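Local coordinates for telomerase reverse transcriptase (Takifugu rubripes, PDB 4LMO), which extends chromosome ends by reverse-transcribing a template within the telomerase RNA, here represented by the RNA-binding domain of the catalytic subunit, at residues A107-L113 with K243-A248; L92-L98 with R237-W241; L65-F69 with W180-S184. All blocks are in the same frame, centred on the assembly; numbering follows the deposited sequence.

Overall arrangement
From the N terminus the chain lays down 65-69, 92-98 and 107-113 in turn, and then returns to pair them in the same order with 180-184, 237-241 and 243-248. Each contact closes a loop of more than a hundred residues, and every pair of loops crosses, none lying within another. Contact 3 joins the start of helix 67-70 to the chain leading to helix 191-220. Contacts 2 and 1 bring successive parts of the 92-113 region onto helix 238-251; their centres lie about 15 Å apart and they touch. Contact 3 is on the other side of the chain's centre, its own centre about 52 Å from that of contact 1.

Contact 1 (A107-L113 with K243-A248); sequences AELSSFL and KLQDLA
Phe112 and Leu109, from the short helix 109-112, pack against one flank of helix 238-251 by van der Waals packing, without polar bonds between the segments. The Phe112 ring presents one face to Lys243, whose CG stands 4.1 Å from the ring centroid and only 9° off the ring normal, a CH-pi contact made by the aliphatic part of a charged side chain. The Leu247 side chain runs across that of Phe112 at about a right angle, its CD1 3.8 Å from Phe112 CE2. At the root of the side chain, Phe112 CB rests on Leu244 CD2 at 3.8 Å, and the same methyl also receives Leu113 CD2 at 3.8 Å. Leu109 reaches the next turn of the helix. With CG anti to the backbone N (chi1 -168°), its CD1 is carried over the backbone, 3.5 Å from Leu244 O and 3.8 Å from Leu247 CB, with Ala248 CB just beyond. Leu244 O is already taken by the helical bond from Ala248 N, so the leucine methyl covers a satisfied carbonyl. On the far face of the phenyl ring lies the hydroxyl of Ser111, OG 4.2 Å above the plane. With an alanine at Phe112, Lys243 CG and Leu247 CD1 would probably lose the ring they pack on, and a gap is likely to open between the segments. Farther out, Ala104 touches both Phe112 and Lys243 and continues the apolar patch toward the loop before the short helix. Leu113 leads away from it: its side chain touches Met227 in the loop between strands 221-224 and 234-237, while its O accepts a hydrogen bond from Tyr236 OH. The short helix is thus fixed to helix 238-251 and also to the strand 234-237 that runs into it.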
ATOM      1  N   ALA A 107       0.949 -31.903   8.643  1.00 81.13           N
ATOM      2  CA  ALA A 107      -0.329 -31.381   9.125  1.00 77.51           C
ATOM      3  C   ALA A 107      -1.424 -31.497   8.060  1.00 75.37           C
ATOM      4  O   ALA A 107      -1.141 -31.486   6.859  1.00 74.63           O
ATOM      5  CB  ALA A 107      -0.174 -29.941   9.589  1.00 74.71           C
ATOM      6  N   GLU A 108      -2.670 -31.618   8.513  1.00 73.52           N
ATOM      7  CA  GLU A 108      -3.822 -31.747   7.618  1.00 72.44           C
ATOM      8  C   GLU A 108      -4.372 -30.384   7.188  1.00 69.58           C
ATOM      9  O   GLU A 108      -4.034 -29.357   7.780  1.00 68.55           O
ATOM     10  CB  GLU A 108      -4.920 -32.592   8.273  1.00 74.66           C
ATOM     11  CG  GLU A 108      -4.615 -34.084   8.318  1.00 78.11           C
ATOM     12  CD  GLU A 108      -5.645 -34.892   9.094  1.00 80.44           C
ATOM     13  OE1 GLU A 108      -6.679 -34.327   9.517  1.00 80.86           O
ATOM     14  OE2 GLU A 108      -5.422 -36.107   9.283  1.00 82.45           O
ATOM     15  N   LEU A 109      -5.214 -30.388   6.153  1.00 66.94           N
ATOM     16  CA  LEU A 109      -5.801 -29.166   5.598  1.00 64.12           C
ATOM     17  C   LEU A 109      -6.605 -28.372   6.631  1.00 61.60           C
ATOM     18  O   LEU A 109      -6.518 -27.142   6.683  1.00 60.26           O
ATOM     19  CB  LEU A 109      -6.690 -29.499   4.395  1.00 65.55           C
ATOM     20  CG  LEU A 109      -7.153 -28.327   3.520  1.00 65.49           C
ATOM     21  CD1 LEU A 109      -6.216 -28.142   2.337  1.00 65.59           C
ATOM     22  CD2 LEU A 109      -8.575 -28.555   3.030  1.00 67.39           C
ATOM     23  N   SER A 110      -7.378 -29.087   7.448  1.00 59.46           N
ATOM     24  CA  SER A 110      -8.240 -28.475   8.462  1.00 56.72           C
ATOM     25  C   SER A 110      -7.459 -27.763   9.574  1.00 54.86           C
ATOM     26  O   SER A 110      -8.018 -26.932  10.292  1.00 54.92           O
ATOM     27  CB  SER A 110      -9.192 -29.518   9.057  1.00 57.43           C
ATOM     28  OG  SER A 110      -8.486 -30.665   9.501  1.00 57.76           O
ATOM     29  N   SER A 111      -6.177 -28.096   9.705  1.00 52.45           N
ATOM     30  CA  SER A 111      -5.285 -27.444  10.663  1.00 50.46           C
ATOM     31  C   SER A 111      -5.072 -25.962  10.338  1.00 48.05           C
ATOM     32  O   SER A 111      -4.927 -25.136  11.242  1.00 46.81           O
ATOM     33  CB  SER A 111      -3.940 -28.181  10.715  1.00 51.42           C
ATOM     34  OG  SER A 111      -2.988 -27.487  11.504  1.00 52.39           O
ATOM     35  N   PHE A 112      -5.067 -25.633   9.047  1.00 46.24           N
ATOM     36  CA  PHE A 112      -4.736 -24.283   8.588  1.00 43.61           C
ATOM     37  C   PHE A 112      -5.950 -23.415   8.257  1.00 42.30           C
ATOM     38  O   PHE A 112      -5.830 -22.195   8.167  1.00 41.82           O
ATOM     39  CB  PHE A 112      -3.775 -24.344   7.397  1.00 43.22           C
ATOM     40  CG  PHE A 112      -2.496 -25.074   7.689  1.00 43.55           C
ATOM     41  CD1 PHE A 112      -1.440 -24.431   8.328  1.00 43.61           C
ATOM     42  CD2 PHE A 112      -2.344 -26.408   7.326  1.00 44.30           C
ATOM     43  CE1 PHE A 112      -0.259 -25.105   8.603  1.00 44.21           C
ATOM     44  CE2 PHE A 112      -1.167 -27.087   7.597  1.00 45.19           C
ATOM     45  CZ  PHE A 112      -0.123 -26.436   8.237  1.00 45.12           C
ATOM     46  N   LEU A 113      -7.111 -24.042   8.080  1.00 42.32           N
ATOM     47  CA  LEU A 113      -8.347 -23.310   7.775  1.00 42.01           C
ATOM     48  C   LEU A 113      -8.715 -22.222   8.801  1.00 41.68           C
ATOM     49  O   LEU A 113      -9.135 -21.133   8.407  1.00 41.17           O
ATOM     50  CB  LEU A 113      -9.526 -24.270   7.542  1.00 42.76           C
ATOM     51  CG  LEU A 113      -9.493 -25.182   6.306  1.00 43.29           C
ATOM     52  CD1 LEU A 113     -10.603 -26.218   6.382  1.00 44.74           C
ATOM     53  CD2 LEU A 113      -9.595 -24.397   5.006  1.00 43.53           C
ATOM     54  N   LYS A 243      -0.016 -22.694   1.400  1.00 40.44           N
ATOM     55  CA  LYS A 243      -0.067 -24.008   2.049  1.00 41.92           C
ATOM     56  C   LYS A 243      -1.414 -24.706   1.821  1.00 42.12           C
ATOM     57  O   LYS A 243      -1.454 -25.908   1.550  1.00 43.00           O
ATOM     58  CB  LYS A 243       0.217 -23.880   3.552  1.00 42.53           C
ATOM     59  CG  LYS A 243       0.424 -25.202   4.286  1.00 44.37           C
ATOM     60  CD  LYS A 243       1.888 -25.480   4.612  1.00 45.37           C
ATOM     61  CE  LYS A 243       2.646 -26.111   3.451  1.00 46.86           C
ATOM     62  NZ  LYS A 243       3.972 -26.641   3.880  1.00 47.84           N
ATOM     63  N   LEU A 244      -2.508 -23.952   1.932  1.00 41.77           N
ATOM     64  CA  LEU A 244      -3.851 -24.498   1.707  1.00 42.74           C
ATOM     65  C   LEU A 244      -4.044 -24.989   0.272  1.00 43.94           C
ATOM     66  O   LEU A 244      -4.619 -26.055   0.054  1.00 45.34           O
ATOM     67  CB  LEU A 244      -4.937 -23.474   2.062  1.00 41.53           C
ATOM     68  CG  LEU A 244      -5.237 -23.185   3.537  1.00 41.10           C
ATOM     69  CD1 LEU A 244      -6.099 -21.938   3.660  1.00 39.72           C
ATOM     70  CD2 LEU A 244      -5.904 -24.368   4.228  1.00 41.23           C
ATOM     71  N   GLN A 245      -3.561 -24.209  -0.693  1.00 44.14           N
ATOM     72  CA  GLN A 245      -3.620 -24.588  -2.105  1.00 45.37           C
ATOM     73  C   GLN A 245      -2.828 -25.863  -2.378  1.00 47.67           C
ATOM     74  O   GLN A 245      -3.293 -26.747  -3.097  1.00 48.97           O
ATOM     75  CB  GLN A 245      -3.110 -23.449  -2.996  1.00 43.87           C
ATOM     76  CG  GLN A 245      -4.051 -22.257  -3.088  1.00 42.13           C
ATOM     77  CD  GLN A 245      -5.386 -22.616  -3.712  1.00 42.11           C
ATOM     78  OE1 GLN A 245      -5.445 -23.116  -4.836  1.00 42.50           O
ATOM     79  NE2 GLN A 245      -6.465 -22.363  -2.985  1.00 41.30           N
ATOM     80  N   ASP A 246      -1.638 -25.946  -1.787  1.00 49.46           N
ATOM     81  CA  ASP A 246      -0.751 -27.093  -1.948  1.00 52.43           C
ATOM     82  C   ASP A 246      -1.369 -28.396  -1.434  1.00 53.68           C
ATOM     83  O   ASP A 246      -1.382 -29.400  -2.146  1.00 55.84           O
ATOM     84  CB  ASP A 246       0.588 -26.830  -1.252  1.00 53.97           C
ATOM     85  CG  ASP A 246       1.593 -27.946  -1.475  1.00 56.95           C
ATOM     86  OD1 ASP A 246       1.766 -28.374  -2.639  1.00 58.50           O
ATOM     87  OD2 ASP A 246       2.215 -28.391  -0.487  1.00 58.74           O
ATOM     88  N   LEU A 247      -1.878 -28.368  -0.202  1.00 53.40           N
ATOM     89  CA  LEU A 247      -2.459 -29.553   0.435  1.00 53.60           C
ATOM     90  C   LEU A 247      -3.790 -29.966  -0.192  1.00 53.63           C
ATOM     91  O   LEU A 247      -4.144 -31.146  -0.186  1.00 53.72           O
ATOM     92  CB  LEU A 247      -2.641 -29.327   1.940  1.00 53.75           C
ATOM     93  CG  LEU A 247      -1.413 -29.087   2.824  1.00 53.50           C
ATOM     94  CD1 LEU A 247      -1.836 -28.441   4.133  1.00 53.39           C
ATOM     95  CD2 LEU A 247      -0.645 -30.374   3.089  1.00 54.68           C
ATOM     96  N   ALA A 248      -4.521 -28.990  -0.725  1.00 53.81           N
ATOM     97  CA  ALA A 248      -5.787 -29.254  -1.409  1.00 54.72           C
ATOM     98  C   ALA A 248      -5.568 -29.926  -2.765  1.00 56.07           C
ATOM     99  O   ALA A 248      -6.392 -30.733  -3.201  1.00 56.47           O
ATOM    100  CB  ALA A 248      -6.584 -27.969  -1.575  1.00 53.51           C
TER

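Contact 2 (L92-L98 with R237-W241); sequences LQKTCPL and RQEVW
Arg237 turns its CG beside its own backbone N (chi1 -70°) and bends again at chi2 and chi3, which folds the side chain over and slides the guanidinium between Leu92 and Leu98. In this telomerase RNA-binding domain the arginine is the N-cap residue of helix 238-251, where the hairpin of strands 221-224 and 234-237 gives way to the last helix. Leu92 CB lies on one face, 3.6 Å from Arg237 CZ; Leu98 lies on the other, its CG 3.5 Å from Arg237 NH2. Polar partners gather at the rim. Arg237 NH1 donates to Cys96 O at 2.7 Å, but the bond is bent, with an N-H...O angle of 139°, and the donor stands 43° out of the carbonyl plane. Glu239, two residues on, comes to the edge in plane and forms a salt bridge, Arg237 NH2 to Glu239 OE2 at 3.4 Å; its two hydrogen bonds to the guanidinium are both weak. The carboxylate probably balances the positive charge held between the leucines. Gln93 shapes the receiving loop: its OE1 accepts from Leu98 N at 3.1 Å, bracing the chain that leaves helix 88-93. Cys96 is tied farther on by its disulfide to Cys117, which Arg237 also touches, and Leu92 leans on Phe125 of helix 119-133. Past the guanidinium, Leu98 CD2 runs on to the helix itself, meeting Glu239 CB at 3.9 Å and Val240 CG2 at 3.8 Å.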
ATOM      1  N   LEU A  92       4.397  -8.283  10.121  1.00 38.56           N
ATOM      2  CA  LEU A  92       3.383  -9.319   9.929  1.00 38.33           C
ATOM      3  C   LEU A  92       3.444 -10.350  11.060  1.00 39.46           C
ATOM      4  O   LEU A  92       2.409 -10.835  11.522  1.00 39.22           O
ATOM      5  CB  LEU A  92       3.557 -10.013   8.573  1.00 37.36           C
ATOM      6  CG  LEU A  92       3.092  -9.295   7.299  1.00 36.75           C
ATOM      7  CD1 LEU A  92       3.743  -9.908   6.068  1.00 36.71           C
ATOM      8  CD2 LEU A  92       1.575  -9.296   7.164  1.00 35.74           C
ATOM      9  N   GLN A  93       4.661 -10.668  11.501  1.00 40.49           N
ATOM     10  CA  GLN A  93       4.881 -11.652  12.560  1.00 42.17           C
ATOM     11  C   GLN A  93       4.492 -11.143  13.942  1.00 43.12           C
ATOM     12  O   GLN A  93       4.261 -11.935  14.856  1.00 44.59           O
ATOM     13  CB  GLN A  93       6.336 -12.131  12.568  1.00 43.02           C
ATOM     14  CG  GLN A  93       6.626 -13.242  11.569  1.00 43.87           C
ATOM     15  CD  GLN A  93       5.789 -14.488  11.808  1.00 43.67           C
ATOM     16  OE1 GLN A  93       4.996 -14.886  10.958  1.00 43.29           O
ATOM     17  NE2 GLN A  93       5.954 -15.100  12.974  1.00 44.93           N
ATOM     18  N   LYS A  94       4.428  -9.824  14.097  1.00 42.80           N
ATOM     19  CA  LYS A  94       4.029  -9.231  15.369  1.00 43.23           C
ATOM     20  C   LYS A  94       2.610  -8.648  15.318  1.00 42.11           C
ATOM     21  O   LYS A  94       2.189  -7.940  16.238  1.00 42.47           O
ATOM     22  CB  LYS A  94       5.069  -8.203  15.845  1.00 44.47           C
ATOM     23  CG  LYS A  94       5.041  -6.864  15.119  1.00 45.38           C
ATOM     24  CD  LYS A  94       6.428  -6.242  15.001  1.00 47.00           C
ATOM     25  CE  LYS A  94       6.998  -5.785  16.337  1.00 48.62           C
ATOM     26  NZ  LYS A  94       8.171  -4.886  16.143  1.00 49.58           N
ATOM     27  N   THR A  95       1.878  -8.958  14.247  1.00 40.47           N
ATOM     28  CA  THR A  95       0.458  -8.592  14.140  1.00 39.53           C
ATOM     29  C   THR A  95      -0.437  -9.795  13.843  1.00 39.59           C
ATOM     30  O   THR A  95      -1.446  -9.989  14.515  1.00 39.79           O
ATOM     31  CB  THR A  95       0.191  -7.459  13.119  1.00 38.09           C
ATOM     32  OG1 THR A  95       0.763  -7.794  11.849  1.00 36.39           O
ATOM     33  CG2 THR A  95       0.773  -6.131  13.609  1.00 38.09           C
ATOM     34  N   CYS A  96      -0.075 -10.597  12.845  1.00 39.89           N
ATOM     35  CA  CYS A  96      -0.821 -11.818  12.544  1.00 40.98           C
ATOM     36  C   CYS A  96       0.118 -12.952  12.125  1.00 41.92           C
ATOM     37  O   CYS A  96       0.212 -13.285  10.942  1.00 41.81           O
ATOM     38  CB  CYS A  96      -1.886 -11.556  11.478  1.00 41.07           C
ATOM     39  SG  CYS A  96      -3.156 -12.836  11.396  1.00 41.83           S
ATOM     40  N   PRO A  97       0.808 -13.558  13.110  1.00 43.04           N
ATOM     41  CA  PRO A  97       1.925 -14.466  12.855  1.00 43.60           C
ATOM     42  C   PRO A  97       1.513 -15.815  12.283  1.00 44.22           C
ATOM     43  O   PRO A  97       0.360 -16.227  12.413  1.00 44.18           O
ATOM     44  CB  PRO A  97       2.550 -14.650  14.240  1.00 44.58           C
ATOM     45  CG  PRO A  97       1.424 -14.441  15.189  1.00 44.70           C
ATOM     46  CD  PRO A  97       0.507 -13.438  14.549  1.00 43.46           C
ATOM     47  N   LEU A  98       2.471 -16.487  11.654  1.00 45.38           N
ATOM     48  CA  LEU A  98       2.264 -17.821  11.110  1.00 46.28           C
ATOM     49  C   LEU A  98       2.322 -18.852  12.233  1.00 47.38           C
ATOM     50  O   LEU A  98       3.086 -18.699  13.186  1.00 47.83           O
ATOM     51  CB  LEU A  98       3.315 -18.120  10.031  1.00 46.46           C
ATOM     52  CG  LEU A  98       3.480 -17.065   8.924  1.00 45.57           C
ATOM     53  CD1 LEU A  98       4.798 -17.224   8.182  1.00 46.67           C
ATOM     54  CD2 LEU A  98       2.306 -17.062   7.955  1.00 44.55           C
ATOM     55  N   ARG A 237      -2.916 -14.841   5.423  1.00 35.76           N
ATOM     56  CA  ARG A 237      -1.523 -14.555   5.080  1.00 35.66           C
ATOM     57  C   ARG A 237      -1.191 -15.418   3.868  1.00 35.99           C
ATOM     58  O   ARG A 237      -1.497 -16.617   3.862  1.00 36.51           O
ATOM     59  CB  ARG A 237      -0.590 -14.914   6.236  1.00 35.58           C
ATOM     60  CG  ARG A 237      -0.692 -14.023   7.468  1.00 35.49           C
ATOM     61  CD  ARG A 237       0.261 -12.839   7.411  1.00 34.90           C
ATOM     62  NE  ARG A 237       1.638 -13.248   7.131  1.00 35.27           N
ATOM     63  CZ  ARG A 237       2.589 -13.412   8.046  1.00 35.83           C
ATOM     64  NH1 ARG A 237       2.340 -13.200   9.332  1.00 35.85           N
ATOM     65  NH2 ARG A 237       3.804 -13.786   7.668  1.00 36.46           N
ATOM     66  N   GLN A 238      -0.585 -14.821   2.845  1.00 35.78           N
ATOM     67  CA  GLN A 238      -0.384 -15.524   1.574  1.00 36.26           C
ATOM     68  C   GLN A 238       0.402 -16.834   1.730  1.00 36.25           C
ATOM     69  O   GLN A 238       0.227 -17.759   0.937  1.00 36.62           O
ATOM     70  CB  GLN A 238       0.232 -14.605   0.502  1.00 36.79           C
ATOM     71  CG  GLN A 238       1.666 -14.921   0.095  1.00 38.22           C
ATOM     72  CD  GLN A 238       2.693 -14.098   0.838  1.00 39.46           C
ATOM     73  OE1 GLN A 238       2.411 -12.983   1.282  1.00 40.18           O
ATOM     74  NE2 GLN A 238       3.901 -14.636   0.968  1.00 39.61           N
ATOM     75  N   GLU A 239       1.244 -16.904   2.761  1.00 36.19           N
ATOM     76  CA  GLU A 239       1.997 -18.119   3.087  1.00 36.64           C
ATOM     77  C   GLU A 239       1.064 -19.257   3.498  1.00 36.43           C
ATOM     78  O   GLU A 239       1.250 -20.399   3.073  1.00 36.68           O
ATOM     79  CB  GLU A 239       3.015 -17.861   4.205  1.00 37.08           C
ATOM     80  CG  GLU A 239       4.113 -16.862   3.865  1.00 37.36           C
ATOM     81  CD  GLU A 239       3.762 -15.434   4.244  1.00 37.73           C
ATOM     82  OE1 GLU A 239       2.556 -15.103   4.339  1.00 37.25           O
ATOM     83  OE2 GLU A 239       4.702 -14.634   4.448  1.00 38.01           O
ATOM     84  N   VAL A 240       0.068 -18.935   4.322  1.00 35.70           N
ATOM     85  CA  VAL A 240      -0.924 -19.918   4.763  1.00 35.95           C
ATOM     86  C   VAL A 240      -1.826 -20.308   3.592  1.00 35.71           C
ATOM     87  O   VAL A 240      -2.241 -21.466   3.478  1.00 36.32           O
ATOM     88  CB  VAL A 240      -1.788 -19.408   5.938  1.00 35.57           C
ATOM     89  CG1 VAL A 240      -2.463 -20.575   6.646  1.00 36.01           C
ATOM     90  CG2 VAL A 240      -0.952 -18.619   6.931  1.00 35.38           C
ATOM     91  N   TRP A 241      -2.116 -19.341   2.724  1.00 34.91           N
ATOM     92  CA  TRP A 241      -2.916 -19.600   1.528  1.00 34.82           C
ATOM     93  C   TRP A 241      -2.193 -20.500   0.561  1.00 35.40           C
ATOM     94  O   TRP A 241      -2.791 -21.414  -0.004  1.00 35.62           O
ATOM     95  CB  TRP A 241      -3.342 -18.305   0.848  1.00 33.43           C
ATOM     96  CG  TRP A 241      -4.306 -18.558  -0.285  1.00 33.32           C
ATOM     97  CD1 TRP A 241      -4.049 -18.499  -1.652  1.00 33.01           C
ATOM     98  CD2 TRP A 241      -5.714 -18.962  -0.178  1.00 33.06           C
ATOM     99  NE1 TRP A 241      -5.173 -18.811  -2.374  1.00 33.11           N
ATOM    100  CE2 TRP A 241      -6.206 -19.104  -1.553  1.00 33.13           C
ATOM    101  CE3 TRP A 241      -6.586 -19.205   0.880  1.00 33.40           C
ATOM    102  CZ2 TRP A 241      -7.515 -19.470  -1.831  1.00 33.39           C
ATOM    103  CZ3 TRP A 241      -7.904 -19.577   0.585  1.00 33.67           C
ATOM    104  CH2 TRP A 241      -8.356 -19.703  -0.739  1.00 33.66           C
TER

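Contact 3 (L65-F69 with W180-S184); sequences LPRRF and WLKIS
Arg68 and Ile183 meet in a surface contact between the first turn of helix 67-70 and the loop that leads to helix 191-220. One hydrogen bond crosses it: Arg68 NH1 donates to Leu181 O at 2.9 Å, with an N-H...O angle of 159°. The bond lies in the carbonyl plane and, within a few degrees, in the guanidinium plane as well, so it helps set the rotation of the flat group. Ile183 closes over one face of that group. Its CG1 sits 3.7 Å from Arg68 CZ, displaced toward the rim, while its CG2 presses on the aliphatic stem, 3.7 Å from Arg68 CB. With CG1 between the backbone N and the carbonyl carbon (chi1 36°), short of the staggered value, CG1 faces the guanidinium and CG2 the stem. Arg68 itself extends with CG anti to its backbone N (chi1 -160°), then bends at chi3 to bring NH1 to the carbonyl. Arg67 adds a looser touch, with Ile183 CG2 near the edge of its guanidinium, 4.2 Å from NH1. The Arg68 charge has a second partner, since NH1 also forms a salt bridge to Glu193 of helix 191-220, where Tyr196 and Ile200 touch the same side chain. Lys182 turns away from this pairing: its NZ hydrogen-bonds Asn176 O and forms a salt bridge with Asp179. Judging from related telomerases, both segments probably belong to regions that interact with the RNA template; the contact therefore joins two elements that probably take part in RNA-template binding by the telomerase RNA-binding domain.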
ATOM      1  N   LEU A  65      10.421  18.641 -13.083  1.00 47.30           N
ATOM      2  CA  LEU A  65       9.476  18.880 -11.997  1.00 45.40           C
ATOM      3  C   LEU A  65       9.342  20.374 -11.696  1.00 44.47           C
ATOM      4  O   LEU A  65      10.353  21.061 -11.540  1.00 45.01           O
ATOM      5  CB  LEU A  65       9.912  18.143 -10.726  1.00 44.79           C
ATOM      6  CG  LEU A  65       9.727  16.627 -10.629  1.00 44.41           C
ATOM      7  CD1 LEU A  65      10.452  16.088  -9.405  1.00 43.64           C
ATOM      8  CD2 LEU A  65       8.254  16.245 -10.589  1.00 43.43           C
ATOM      9  N   PRO A  66       8.093  20.880 -11.618  1.00 42.97           N
ATOM     10  CA  PRO A  66       7.849  22.243 -11.135  1.00 42.84           C
ATOM     11  C   PRO A  66       8.444  22.445  -9.740  1.00 42.82           C
ATOM     12  O   PRO A  66       8.652  21.470  -9.013  1.00 42.34           O
ATOM     13  CB  PRO A  66       6.321  22.324 -11.070  1.00 41.67           C
ATOM     14  CG  PRO A  66       5.851  21.336 -12.078  1.00 41.42           C
ATOM     15  CD  PRO A  66       6.844  20.211 -12.027  1.00 41.89           C
ATOM     16  N   ARG A  67       8.713  23.697  -9.375  1.00 43.35           N
ATOM     17  CA  ARG A  67       9.381  24.006  -8.109  1.00 43.55           C
ATOM     18  C   ARG A  67       8.648  23.421  -6.899  1.00 41.40           C
ATOM     19  O   ARG A  67       9.284  22.896  -5.982  1.00 40.82           O
ATOM     20  CB  ARG A  67       9.582  25.517  -7.943  1.00 46.01           C
ATOM     21  CG  ARG A  67      10.699  25.877  -6.975  1.00 48.68           C
ATOM     22  CD  ARG A  67      10.734  27.364  -6.664  1.00 51.63           C
ATOM     23  NE  ARG A  67      11.539  27.638  -5.472  1.00 54.37           N
ATOM     24  CZ  ARG A  67      11.049  27.768  -4.239  1.00 55.89           C
ATOM     25  NH1 ARG A  67       9.744  27.659  -4.013  1.00 57.26           N
ATOM     26  NH2 ARG A  67      11.869  28.010  -3.226  1.00 56.59           N
ATOM     27  N   ARG A  68       7.317  23.504  -6.920  1.00 39.56           N
ATOM     28  CA  ARG A  68       6.460  22.969  -5.858  1.00 37.95           C
ATOM     29  C   ARG A  68       6.718  21.481  -5.618  1.00 37.22           C
ATOM     30  O   ARG A  68       6.890  21.048  -4.476  1.00 36.88           O
ATOM     31  CB  ARG A  68       4.983  23.198  -6.201  1.00 37.04           C
ATOM     32  CG  ARG A  68       4.042  23.144  -5.005  1.00 36.69           C
ATOM     33  CD  ARG A  68       2.584  23.024  -5.425  1.00 35.74           C
ATOM     34  NE  ARG A  68       2.052  24.241  -6.040  1.00 35.93           N
ATOM     35  CZ  ARG A  68       1.365  25.183  -5.395  1.00 36.34           C
ATOM     36  NH1 ARG A  68       1.113  25.070  -4.092  1.00 35.92           N
ATOM     37  NH2 ARG A  68       0.927  26.247  -6.055  1.00 36.30           N
ATOM     38  N   PHE A  69       6.756  20.713  -6.704  1.00 36.37           N
ATOM     39  CA  PHE A  69       6.948  19.268  -6.631  1.00 35.52           C
ATOM     40  C   PHE A  69       8.419  18.877  -6.507  1.00 36.18           C
ATOM     41  O   PHE A  69       8.736  17.817  -5.963  1.00 35.72           O
ATOM     42  CB  PHE A  69       6.281  18.575  -7.825  1.00 34.37           C
ATOM     43  CG  PHE A  69       4.777  18.685  -7.823  1.00 33.55           C
ATOM     44  CD1 PHE A  69       4.143  19.781  -8.406  1.00 33.34           C
ATOM     45  CD2 PHE A  69       3.995  17.702  -7.224  1.00 32.75           C
ATOM     46  CE1 PHE A  69       2.759  19.888  -8.398  1.00 32.70           C
ATOM     47  CE2 PHE A  69       2.612  17.803  -7.214  1.00 32.25           C
ATOM     48  CZ  PHE A  69       1.993  18.898  -7.803  1.00 32.36           C
ATOM     49  N   TRP A 180       4.273  20.976   3.031  1.00 35.60           N
ATOM     50  CA  TRP A 180       4.900  20.413   1.833  1.00 34.70           C
ATOM     51  C   TRP A 180       4.112  20.634   0.565  1.00 34.83           C
ATOM     52  O   TRP A 180       4.618  20.389  -0.532  1.00 34.49           O
ATOM     53  CB  TRP A 180       5.197  18.930   2.031  1.00 33.17           C
ATOM     54  CG  TRP A 180       3.970  18.053   2.137  1.00 31.95           C
ATOM     55  CD1 TRP A 180       3.243  17.744   3.282  1.00 31.49           C
ATOM     56  CD2 TRP A 180       3.293  17.331   1.051  1.00 30.99           C
ATOM     57  NE1 TRP A 180       2.196  16.909   2.987  1.00 30.80           N
ATOM     58  CE2 TRP A 180       2.167  16.623   1.671  1.00 30.54           C
ATOM     59  CE3 TRP A 180       3.494  17.208  -0.321  1.00 30.64           C
ATOM     60  CZ2 TRP A 180       1.299  15.831   0.931  1.00 29.78           C
ATOM     61  CZ3 TRP A 180       2.612  16.404  -1.056  1.00 29.82           C
ATOM     62  CH2 TRP A 180       1.543  15.734  -0.443  1.00 29.49           C
ATOM     63  N   LEU A 181       2.872  21.099   0.710  1.00 35.43           N
ATOM     64  CA  LEU A 181       2.015  21.421  -0.429  1.00 36.34           C
ATOM     65  C   LEU A 181       2.268  22.833  -0.946  1.00 38.06           C
ATOM     66  O   LEU A 181       1.903  23.163  -2.079  1.00 38.93           O
ATOM     67  CB  LEU A 181       0.538  21.307  -0.033  1.00 35.86           C
ATOM     68  CG  LEU A 181      -0.068  19.968   0.391  1.00 35.25           C
ATOM     69  CD1 LEU A 181      -1.472  20.184   0.939  1.00 34.85           C
ATOM     70  CD2 LEU A 181      -0.097  18.985  -0.770  1.00 34.45           C
ATOM     71  N   LYS A 182       2.897  23.657  -0.111  1.00 39.34           N
ATOM     72  CA  LYS A 182       2.965  25.102  -0.329  1.00 40.47           C
ATOM     73  C   LYS A 182       4.233  25.570  -1.036  1.00 41.32           C
ATOM     74  O   LYS A 182       5.294  24.960  -0.904  1.00 41.28           O
ATOM     75  CB  LYS A 182       2.840  25.839   1.009  1.00 40.94           C
ATOM     76  CG  LYS A 182       1.677  25.396   1.879  1.00 40.58           C
ATOM     77  CD  LYS A 182       1.781  25.996   3.271  1.00 41.06           C
ATOM     78  CE  LYS A 182       0.648  25.514   4.160  1.00 41.07           C
ATOM     79  NZ  LYS A 182       0.908  25.786   5.601  1.00 41.33           N
ATOM     80  N   ILE A 183       4.105  26.667  -1.779  1.00 43.22           N
ATOM     81  CA  ILE A 183       5.257  27.392  -2.323  1.00 45.80           C
ATOM     82  C   ILE A 183       5.469  28.731  -1.613  1.00 47.93           C
ATOM     83  O   ILE A 183       6.454  29.427  -1.868  1.00 49.73           O
ATOM     84  CB  ILE A 183       5.148  27.632  -3.850  1.00 45.80           C
ATOM     85  CG1 ILE A 183       3.698  27.900  -4.283  1.00 45.58           C
ATOM     86  CG2 ILE A 183       5.737  26.460  -4.615  1.00 45.11           C
ATOM     87  CD1 ILE A 183       3.293  29.360  -4.258  1.00 46.33           C
ATOM     88  N   SER A 184       4.544  29.081  -0.725  1.00 49.67           N
ATOM     89  CA  SER A 184       4.578  30.366  -0.033  1.00 52.20           C
ATOM     90  C   SER A 184       3.779  30.326   1.263  1.00 53.35           C
ATOM     91  O   SER A 184       2.676  29.778   1.306  1.00 53.66           O
ATOM     92  CB  SER A 184       4.030  31.470  -0.944  1.00 52.89           C
ATOM     93  OG  SER A 184       4.277  32.755  -0.402  1.00 54.91           O
TER